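Protein PTHB1 (Homo sapiens, PDB 4YD8) forms part of the BBSome, a coat complex thought to sort specific membrane proteins to the primary cilium and required for ciliogenesis. Local coordinates at residues Asp288-Val300 and Leu330-Leu342. Numbering follows the deposited sequence. Where two conformers were deposited one is given.
Sequences DWSPSCFLPYCSV and LPHIPVAVRVGCL
S292 makes the one direct hydrogen bond between 288-300 and 330-342, to P334; strands 291-298 and 336-342 run near-parallel beyond it, their short axes 6.1 Å apart at closest. With chi1 at 55°, between the backbone N and the carbonyl carbon, S292 OG donates to P334 O over 2.9 Å, lying in the carbonyl plane at a C=O...donor angle of 160°. Putting an alanine at S292 would probably leave P334 O without this donor and remove the direct polar link between the two segments. Next along, C293 SG sits against P334 CB and V337 CG1, 3.9 Å from V337 CG1. L295, its CG anti to the backbone N (chi1 -177°), rests CB on V337 CG1 and sends CD2 obliquely to V339 CG2, 3.9 Å away. That same V339 methyl also meets Y297, 4.0 Å from Y297 CB and slanted to the ring.

Two waters span the backbones: water 1 sits within hydrogen-bonding distance of both S292 O and V335 O, and water 2 donates to F294 O while accepting from V337 N at 3.0 Å. R338 NH1 folds back onto V337 O, 2.9 Å away, and bonds weakly to water 2. These are the innermost strands of neighbouring blades of the seven-bladed propeller, both lining its central channel; each bulges, S292-C293 against G310 and V335-A336 against L352. One side-chain hydrogen bond, small apolar contacts and bridging water thus join the blades here, with no direct backbone hydrogen bond between the two segments.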
ATOM      1  N   ASP A 288     -20.074   2.065  10.668  1.00 39.37           N
ATOM      2  CA  ASP A 288     -21.276   2.891  10.636  1.00 50.08           C
ATOM      3  C   ASP A 288     -21.308   3.836   9.433  1.00 49.26           C
ATOM      4  O   ASP A 288     -22.255   4.605   9.263  1.00 46.40           O
ATOM      5  CB  ASP A 288     -21.391   3.693  11.933  1.00 59.04           C
ATOM      6  CG  ASP A 288     -21.725   2.819  13.126  1.00 68.11           C
ATOM      7  OD1 ASP A 288     -22.454   1.818  12.946  1.00 70.50           O
ATOM      8  OD2 ASP A 288     -21.254   3.129  14.242  1.00 72.10           O
ATOM      9  N   TRP A 289     -20.263   3.774   8.613  1.00 41.63           N
ATOM     10  CA  TRP A 289     -20.103   4.627   7.436  1.00 42.95           C
ATOM     11  C   TRP A 289     -19.411   3.799   6.355  1.00 41.96           C
ATOM     12  O   TRP A 289     -18.625   2.918   6.689  1.00 44.32           O
ATOM     13  CB  TRP A 289     -19.298   5.886   7.763  1.00 20.00           C
ATOM     14  N   SER A 290     -19.688   4.072   5.078  1.00 37.35           N
ATOM     15  CA  SER A 290     -19.017   3.369   3.977  1.00 35.39           C
ATOM     16  C   SER A 290     -17.532   3.724   3.908  1.00 30.96           C
ATOM     17  O   SER A 290     -17.184   4.877   3.672  1.00 30.82           O
ATOM     18  CB  SER A 290     -19.663   3.697   2.632  1.00 37.48           C
ATOM     19  OG  SER A 290     -21.016   3.280   2.600  1.00 49.38           O
ATOM     20  N   PRO A 291     -16.654   2.729   4.080  1.00 33.11           N
ATOM     21  CA  PRO A 291     -15.222   3.053   4.034  1.00 26.27           C
ATOM     22  C   PRO A 291     -14.703   3.268   2.611  1.00 32.38           C
ATOM     23  O   PRO A 291     -15.275   2.755   1.638  1.00 29.73           O
ATOM     24  CB  PRO A 291     -14.565   1.823   4.668  1.00 23.94           C
ATOM     25  CG  PRO A 291     -15.528   0.680   4.277  1.00 29.05           C
ATOM     26  CD  PRO A 291     -16.901   1.315   4.415  1.00 31.36           C
ATOM     27  N   SER A 292     -13.621   4.031   2.501  1.00 26.55           N
ATOM     28  CA  SER A 292     -12.939   4.211   1.227  1.00 29.42           C
ATOM     29  C   SER A 292     -11.558   3.569   1.251  1.00 30.31           C
ATOM     30  O   SER A 292     -11.082   3.107   0.223  1.00 27.57           O
ATOM     31  CB  SER A 292     -12.821   5.691   0.887  1.00 32.65           C
ATOM     32  OG  SER A 292     -12.178   6.374   1.946  1.00 38.97           O
ATOM     33  N   CYS A 293     -10.913   3.540   2.416  1.00 25.03           N
ATOM     34  CA  CYS A 293      -9.578   2.965   2.503  1.00 23.94           C
ATOM     35  C   CYS A 293      -9.193   2.733   3.956  1.00 21.82           C
ATOM     36  O   CYS A 293      -9.875   3.209   4.866  1.00 23.70           O
ATOM     37  CB  CYS A 293      -8.557   3.892   1.836  1.00 24.10           C
ATOM     38  SG  CYS A 293      -8.415   5.481   2.710  1.00 31.21           S
ATOM     39  N   PHE A 294      -8.089   2.029   4.193  1.00 18.29           N
ATOM     40  CA  PHE A 294      -7.671   1.784   5.586  1.00 19.91           C
ATOM     41  C   PHE A 294      -6.192   1.451   5.696  1.00 22.96           C
ATOM     42  O   PHE A 294      -5.509   1.250   4.683  1.00 21.62           O
ATOM     43  CB  PHE A 294      -8.624   0.708   6.175  1.00 26.40           C
ATOM     44  CG  PHE A 294      -8.189  -0.743   6.013  1.00 24.04           C
ATOM     45  CD1 PHE A 294      -7.520  -1.185   4.867  1.00 23.03           C
ATOM     46  CD2 PHE A 294      -8.376  -1.644   7.063  1.00 23.52           C
ATOM     47  CE1 PHE A 294      -7.122  -2.537   4.732  1.00 25.06           C
ATOM     48  CE2 PHE A 294      -8.033  -2.994   6.921  1.00 26.65           C
ATOM     49  CZ  PHE A 294      -7.378  -3.433   5.774  1.00 25.58           C
ATOM     50  N   LEU A 295      -5.692   1.459   6.927  1.00 20.97           N
ATOM     51  CA  LEU A 295      -4.309   1.122   7.203  1.00 24.51           C
ATOM     52  C   LEU A 295      -4.139   0.783   8.679  1.00 21.77           C
ATOM     53  O   LEU A 295      -4.114   1.689   9.519  1.00 23.81           O
ATOM     54  CB  LEU A 295      -3.364   2.288   6.842  1.00 21.99           C
ATOM     55  CG  LEU A 295      -1.894   1.917   7.060  1.00 26.05           C
ATOM     56  CD1 LEU A 295      -1.399   1.044   5.906  1.00 28.64           C
ATOM     57  CD2 LEU A 295      -1.018   3.146   7.244  1.00 29.16           C
ATOM     58  N   PRO A 296      -4.015  -0.518   9.004  1.00 24.52           N
ATOM     59  CA  PRO A 296      -3.520  -0.923  10.327  1.00 23.16           C
ATOM     60  C   PRO A 296      -2.074  -0.458  10.434  1.00 26.31           C
ATOM     61  O   PRO A 296      -1.258  -0.957   9.653  1.00 24.56           O
ATOM     62  CB  PRO A 296      -3.602  -2.461  10.309  1.00 22.39           C
ATOM     63  CG  PRO A 296      -4.426  -2.803   9.089  1.00 27.05           C
ATOM     64  CD  PRO A 296      -4.218  -1.674   8.113  1.00 26.12           C
ATOM     65  N   TYR A 297      -1.762   0.477  11.332  1.00 25.46           N
ATOM     66  CA  TYR A 297      -0.501   1.228  11.207  1.00 27.18           C
ATOM     67  C   TYR A 297       0.409   1.171  12.415  1.00 27.88           C
ATOM     68  O   TYR A 297       1.580   1.526  12.311  1.00 28.01           O
ATOM     69  CB  TYR A 297      -0.788   2.705  10.878  1.00 26.51           C
ATOM     70  CG  TYR A 297      -1.417   3.506  12.016  1.00 26.46           C
ATOM     71  CD1 TYR A 297      -2.793   3.487  12.216  1.00 29.79           C
ATOM     72  CD2 TYR A 297      -0.641   4.294  12.867  1.00 27.50           C
ATOM     73  CE1 TYR A 297      -3.384   4.211  13.247  1.00 30.06           C
ATOM     74  CE2 TYR A 297      -1.226   5.031  13.912  1.00 27.46           C
ATOM     75  CZ  TYR A 297      -2.602   4.981  14.090  1.00 32.40           C
ATOM     76  OH  TYR A 297      -3.207   5.681  15.110  1.00 35.39           O
ATOM     77  N   CYS A 298      -0.101   0.736  13.564  1.00 25.73           N
ATOM     78  CA  CYS A 298       0.770   0.614  14.733  1.00 33.18           C
ATOM     79  C   CYS A 298       0.078  -0.130  15.855  1.00 36.84           C
ATOM     80  O   CYS A 298      -1.129  -0.396  15.805  1.00 32.74           O
ATOM     81  CB  CYS A 298       1.227   1.986  15.244  1.00 37.94           C
ATOM     82  SG  CYS A 298       0.053   2.848  16.342  1.00 36.91           S
ATOM     83  N   SER A 299       0.861  -0.460  16.871  1.00 29.44           N
ATOM     84  CA  SER A 299       0.312  -0.974  18.111  1.00 34.45           C
ATOM     85  C   SER A 299       0.791  -0.104  19.256  1.00 40.12           C
ATOM     86  O   SER A 299       1.998   0.083  19.422  1.00 40.45           O
ATOM     87  CB  SER A 299       0.720  -2.426  18.337  1.00 34.60           C
ATOM     88  OG  SER A 299       0.451  -2.788  19.679  1.00 40.26           O
ATOM     89  N   VAL A 300      -0.139   0.446  20.037  1.00 34.73           N
ATOM     90  CA  VAL A 300       0.257   1.310  21.160  1.00 37.12           C
ATOM     91  C   VAL A 300       0.225   0.560  22.480  1.00 37.23           C
ATOM     92  O   VAL A 300       0.617   1.099  23.515  1.00 43.53           O
ATOM     93  CB  VAL A 300      -0.639   2.559  21.280  1.00 41.93           C
ATOM     94  CG1 VAL A 300      -0.692   3.314  19.947  1.00 42.36           C
ATOM     95  CG2 VAL A 300      -2.043   2.172  21.745  1.00 42.60           C
ATOM     96  N   LEU A 330     -11.402  15.471   6.696  1.00 34.36           N
ATOM     97  CA  LEU A 330     -10.462  15.773   5.633  1.00 34.92           C
ATOM     98  C   LEU A 330     -11.159  16.653   4.602  1.00 37.33           C
ATOM     99  O   LEU A 330     -12.378  16.586   4.462  1.00 36.99           O
ATOM    100  CB  LEU A 330      -9.949  14.490   4.974  1.00 36.99           C
ATOM    101  CG  LEU A 330      -9.379  13.398   5.881  1.00 37.41           C
ATOM    102  CD1 LEU A 330      -8.872  12.228   5.038  1.00 31.41           C
ATOM    103  CD2 LEU A 330      -8.279  13.938   6.776  1.00 41.18           C
ATOM    104  N   PRO A 331     -10.386  17.474   3.874  1.00 41.29           N
ATOM    105  CA  PRO A 331     -10.948  18.302   2.799  1.00 42.08           C
ATOM    106  C   PRO A 331     -11.397  17.472   1.599  1.00 42.22           C
ATOM    107  O   PRO A 331     -12.200  17.935   0.787  1.00 43.75           O
ATOM    108  CB  PRO A 331      -9.785  19.228   2.423  1.00 43.06           C
ATOM    109  CG  PRO A 331      -8.565  18.524   2.872  1.00 43.69           C
ATOM    110  CD  PRO A 331      -8.957  17.751   4.095  1.00 42.16           C
ATOM    111  N   HIS A 332     -10.895  16.246   1.495  1.00 37.61           N
ATOM    112  CA  HIS A 332     -11.198  15.402   0.344  1.00 35.32           C
ATOM    113  C   HIS A 332     -11.293  13.937   0.748  1.00 36.71           C
ATOM    114  O   HIS A 332     -10.681  13.520   1.726  1.00 36.41           O
ATOM    115  CB  HIS A 332     -10.126  15.581  -0.739  1.00 37.28           C
ATOM    116  CG  HIS A 332      -9.957  17.003  -1.185  1.00 44.85           C
ATOM    117  ND1 HIS A 332     -10.819  17.611  -2.069  1.00 48.79           N
ATOM    118  CD2 HIS A 332      -9.036  17.937  -0.850  1.00 40.79           C
ATOM    119  CE1 HIS A 332     -10.435  18.862  -2.266  1.00 44.37           C
ATOM    120  NE2 HIS A 332      -9.357  19.084  -1.537  1.00 45.28           N
ATOM    121  N   ILE A 333     -12.056  13.157  -0.010  1.00 32.87           N
ATOM    122  CA  ILE A 333     -12.177  11.728   0.249  1.00 33.40           C
ATOM    123  C   ILE A 333     -10.886  11.000  -0.107  1.00 29.60           C
ATOM    124  O   ILE A 333     -10.435  11.054  -1.240  1.00 32.74           O
ATOM    125  CB  ILE A 333     -13.337  11.105  -0.552  1.00 39.38           C
ATOM    126  CG1 ILE A 333     -14.668  11.730  -0.132  1.00 48.40           C
ATOM    127  CG2 ILE A 333     -13.370   9.586  -0.368  1.00 34.18           C
ATOM    128  CD1 ILE A 333     -15.843  11.286  -0.983  1.00 48.13           C
ATOM    129  N   PRO A 334     -10.294  10.302   0.869  1.00 29.46           N
ATOM    130  CA  PRO A 334      -9.040   9.587   0.622  1.00 28.27           C
ATOM    131  C   PRO A 334      -9.278   8.263  -0.119  1.00 29.88           C
ATOM    132  O   PRO A 334     -10.166   7.502   0.267  1.00 31.12           O
ATOM    133  CB  PRO A 334      -8.499   9.346   2.029  1.00 25.24           C
ATOM    134  CG  PRO A 334      -9.763   9.248   2.897  1.00 27.47           C
ATOM    135  CD  PRO A 334     -10.790  10.132   2.249  1.00 30.17           C
ATOM    136  N   VAL A 335      -8.514   8.008  -1.174  1.00 26.55           N
ATOM    137  CA  VAL A 335      -8.493   6.673  -1.776  1.00 28.25           C
ATOM    138  C   VAL A 335      -7.349   5.853  -1.227  1.00 26.23           C
ATOM    139  O   VAL A 335      -7.318   4.642  -1.398  1.00 25.75           O
ATOM    140  CB  VAL A 335      -8.346   6.696  -3.302  1.00 30.67           C
ATOM    141  CG1 VAL A 335      -9.605   7.203  -3.944  1.00 36.52           C
ATOM    142  CG2 VAL A 335      -7.096   7.487  -3.729  1.00 26.20           C
ATOM    143  N   ALA A 336      -6.377   6.524  -0.603  1.00 24.80           N
ATOM    144  CA  ALA A 336      -5.287   5.829   0.068  1.00 22.74           C
ATOM    145  C   ALA A 336      -4.782   6.663   1.228  1.00 24.97           C
ATOM    146  O   ALA A 336      -4.795   7.889   1.165  1.00 23.98           O
ATOM    147  CB  ALA A 336      -4.127   5.532  -0.897  1.00 24.11           C
ATOM    148  N   VAL A 337      -4.333   5.978   2.272  1.00 21.83           N
ATOM    149  CA  VAL A 337      -3.713   6.625   3.423  1.00 21.66           C
ATOM    150  C   VAL A 337      -2.487   5.825   3.813  1.00 23.28           C
ATOM    151  O   VAL A 337      -2.496   4.583   3.759  1.00 23.72           O
ATOM    152  CB  VAL A 337      -4.699   6.750   4.612  1.00 25.26           C
ATOM    153  CG1 VAL A 337      -5.298   5.386   5.002  1.00 28.79           C
ATOM    154  CG2 VAL A 337      -4.026   7.401   5.792  1.00 27.61           C
ATOM    155  N   ARG A 338      -1.413   6.534   4.153  1.00 21.12           N
ATOM    156  CA  ARG A 338      -0.187   5.917   4.657  1.00 20.12           C
ATOM    157  C   ARG A 338       0.319   6.676   5.874  1.00 25.30           C
ATOM    158  O   ARG A 338      -0.017   7.849   6.059  1.00 24.87           O
ATOM    159  CB  ARG A 338       0.888   5.879   3.556  1.00 21.25           C
ATOM    160  CG  ARG A 338       0.504   4.972   2.375  1.00 26.70           C
ATOM    161  CD  ARG A 338       0.659   3.516   2.781  1.00 26.88           C
ATOM    162  NE  ARG A 338       0.464   2.598   1.654  1.00 31.13           N
ATOM    163  CZ  ARG A 338      -0.717   2.186   1.215  1.00 38.34           C
ATOM    164  NH1 ARG A 338      -1.838   2.605   1.793  1.00 33.22           N
ATOM    165  NH2 ARG A 338      -0.776   1.347   0.186  1.00 47.05           N
ATOM    166  N   VAL A 339       1.115   6.005   6.701  1.00 22.64           N
ATOM    167  CA  VAL A 339       1.779   6.637   7.839  1.00 19.81           C
ATOM    168  C   VAL A 339       3.275   6.436   7.723  1.00 27.76           C
ATOM    169  O   VAL A 339       3.728   5.351   7.398  1.00 29.04           O
ATOM    170  CB  VAL A 339       1.286   6.051   9.182  1.00 24.62           C
ATOM    171  CG1 VAL A 339       2.050   6.644  10.363  1.00 25.78           C
ATOM    172  CG2 VAL A 339      -0.198   6.313   9.328  1.00 25.92           C
ATOM    173  N   GLY A 340       4.060   7.463   8.005  1.00 23.53           N
ATOM    174  CA  GLY A 340       5.493   7.268   7.909  1.00 25.50           C
ATOM    175  C   GLY A 340       6.294   8.371   8.529  1.00 28.64           C
ATOM    176  O   GLY A 340       5.773   9.198   9.279  1.00 30.82           O
ATOM    177  N   CYS A 341       7.581   8.378   8.206  1.00 24.97           N
ATOM    178  CA  CYS A 341       8.504   9.339   8.778  0.50 26.22           C
ATOM    179  C   CYS A 341       8.857  10.429   7.774  1.00 30.45           C
ATOM    180  O   CYS A 341       9.554  10.178   6.778  1.00 26.51           O
ATOM    181  CB  CYS A 341       9.768   8.628   9.258  0.50 32.26           C
ATOM    182  SG  CYS A 341      10.953   9.716  10.040  0.50 36.61           S
ATOM    183  N   LEU A 342       8.373  11.634   8.041  1.00 27.99           N
ATOM    184  CA  LEU A 342       8.562  12.784   7.169  1.00 24.90           C
ATOM    185  C   LEU A 342       8.908  13.966   8.036  1.00 26.15           C
ATOM    186  O   LEU A 342       8.481  14.013   9.183  1.00 31.85           O
ATOM    187  CB  LEU A 342       7.299  13.080   6.367  1.00 23.78           C
ATOM    188  CG  LEU A 342       6.775  11.928   5.494  1.00 32.34           C
ATOM    189  CD1 LEU A 342       5.370  12.226   5.028  1.00 33.30           C
ATOM    190  CD2 LEU A 342       7.680  11.755   4.295  1.00 31.51           C
TER
HETATM  191  O   HOH W   1      -9.502   3.444  -2.162  1.00 45.32           O
HETATM  192  O   HOH W   2      -4.938   3.019   2.188  1.00 24.52           O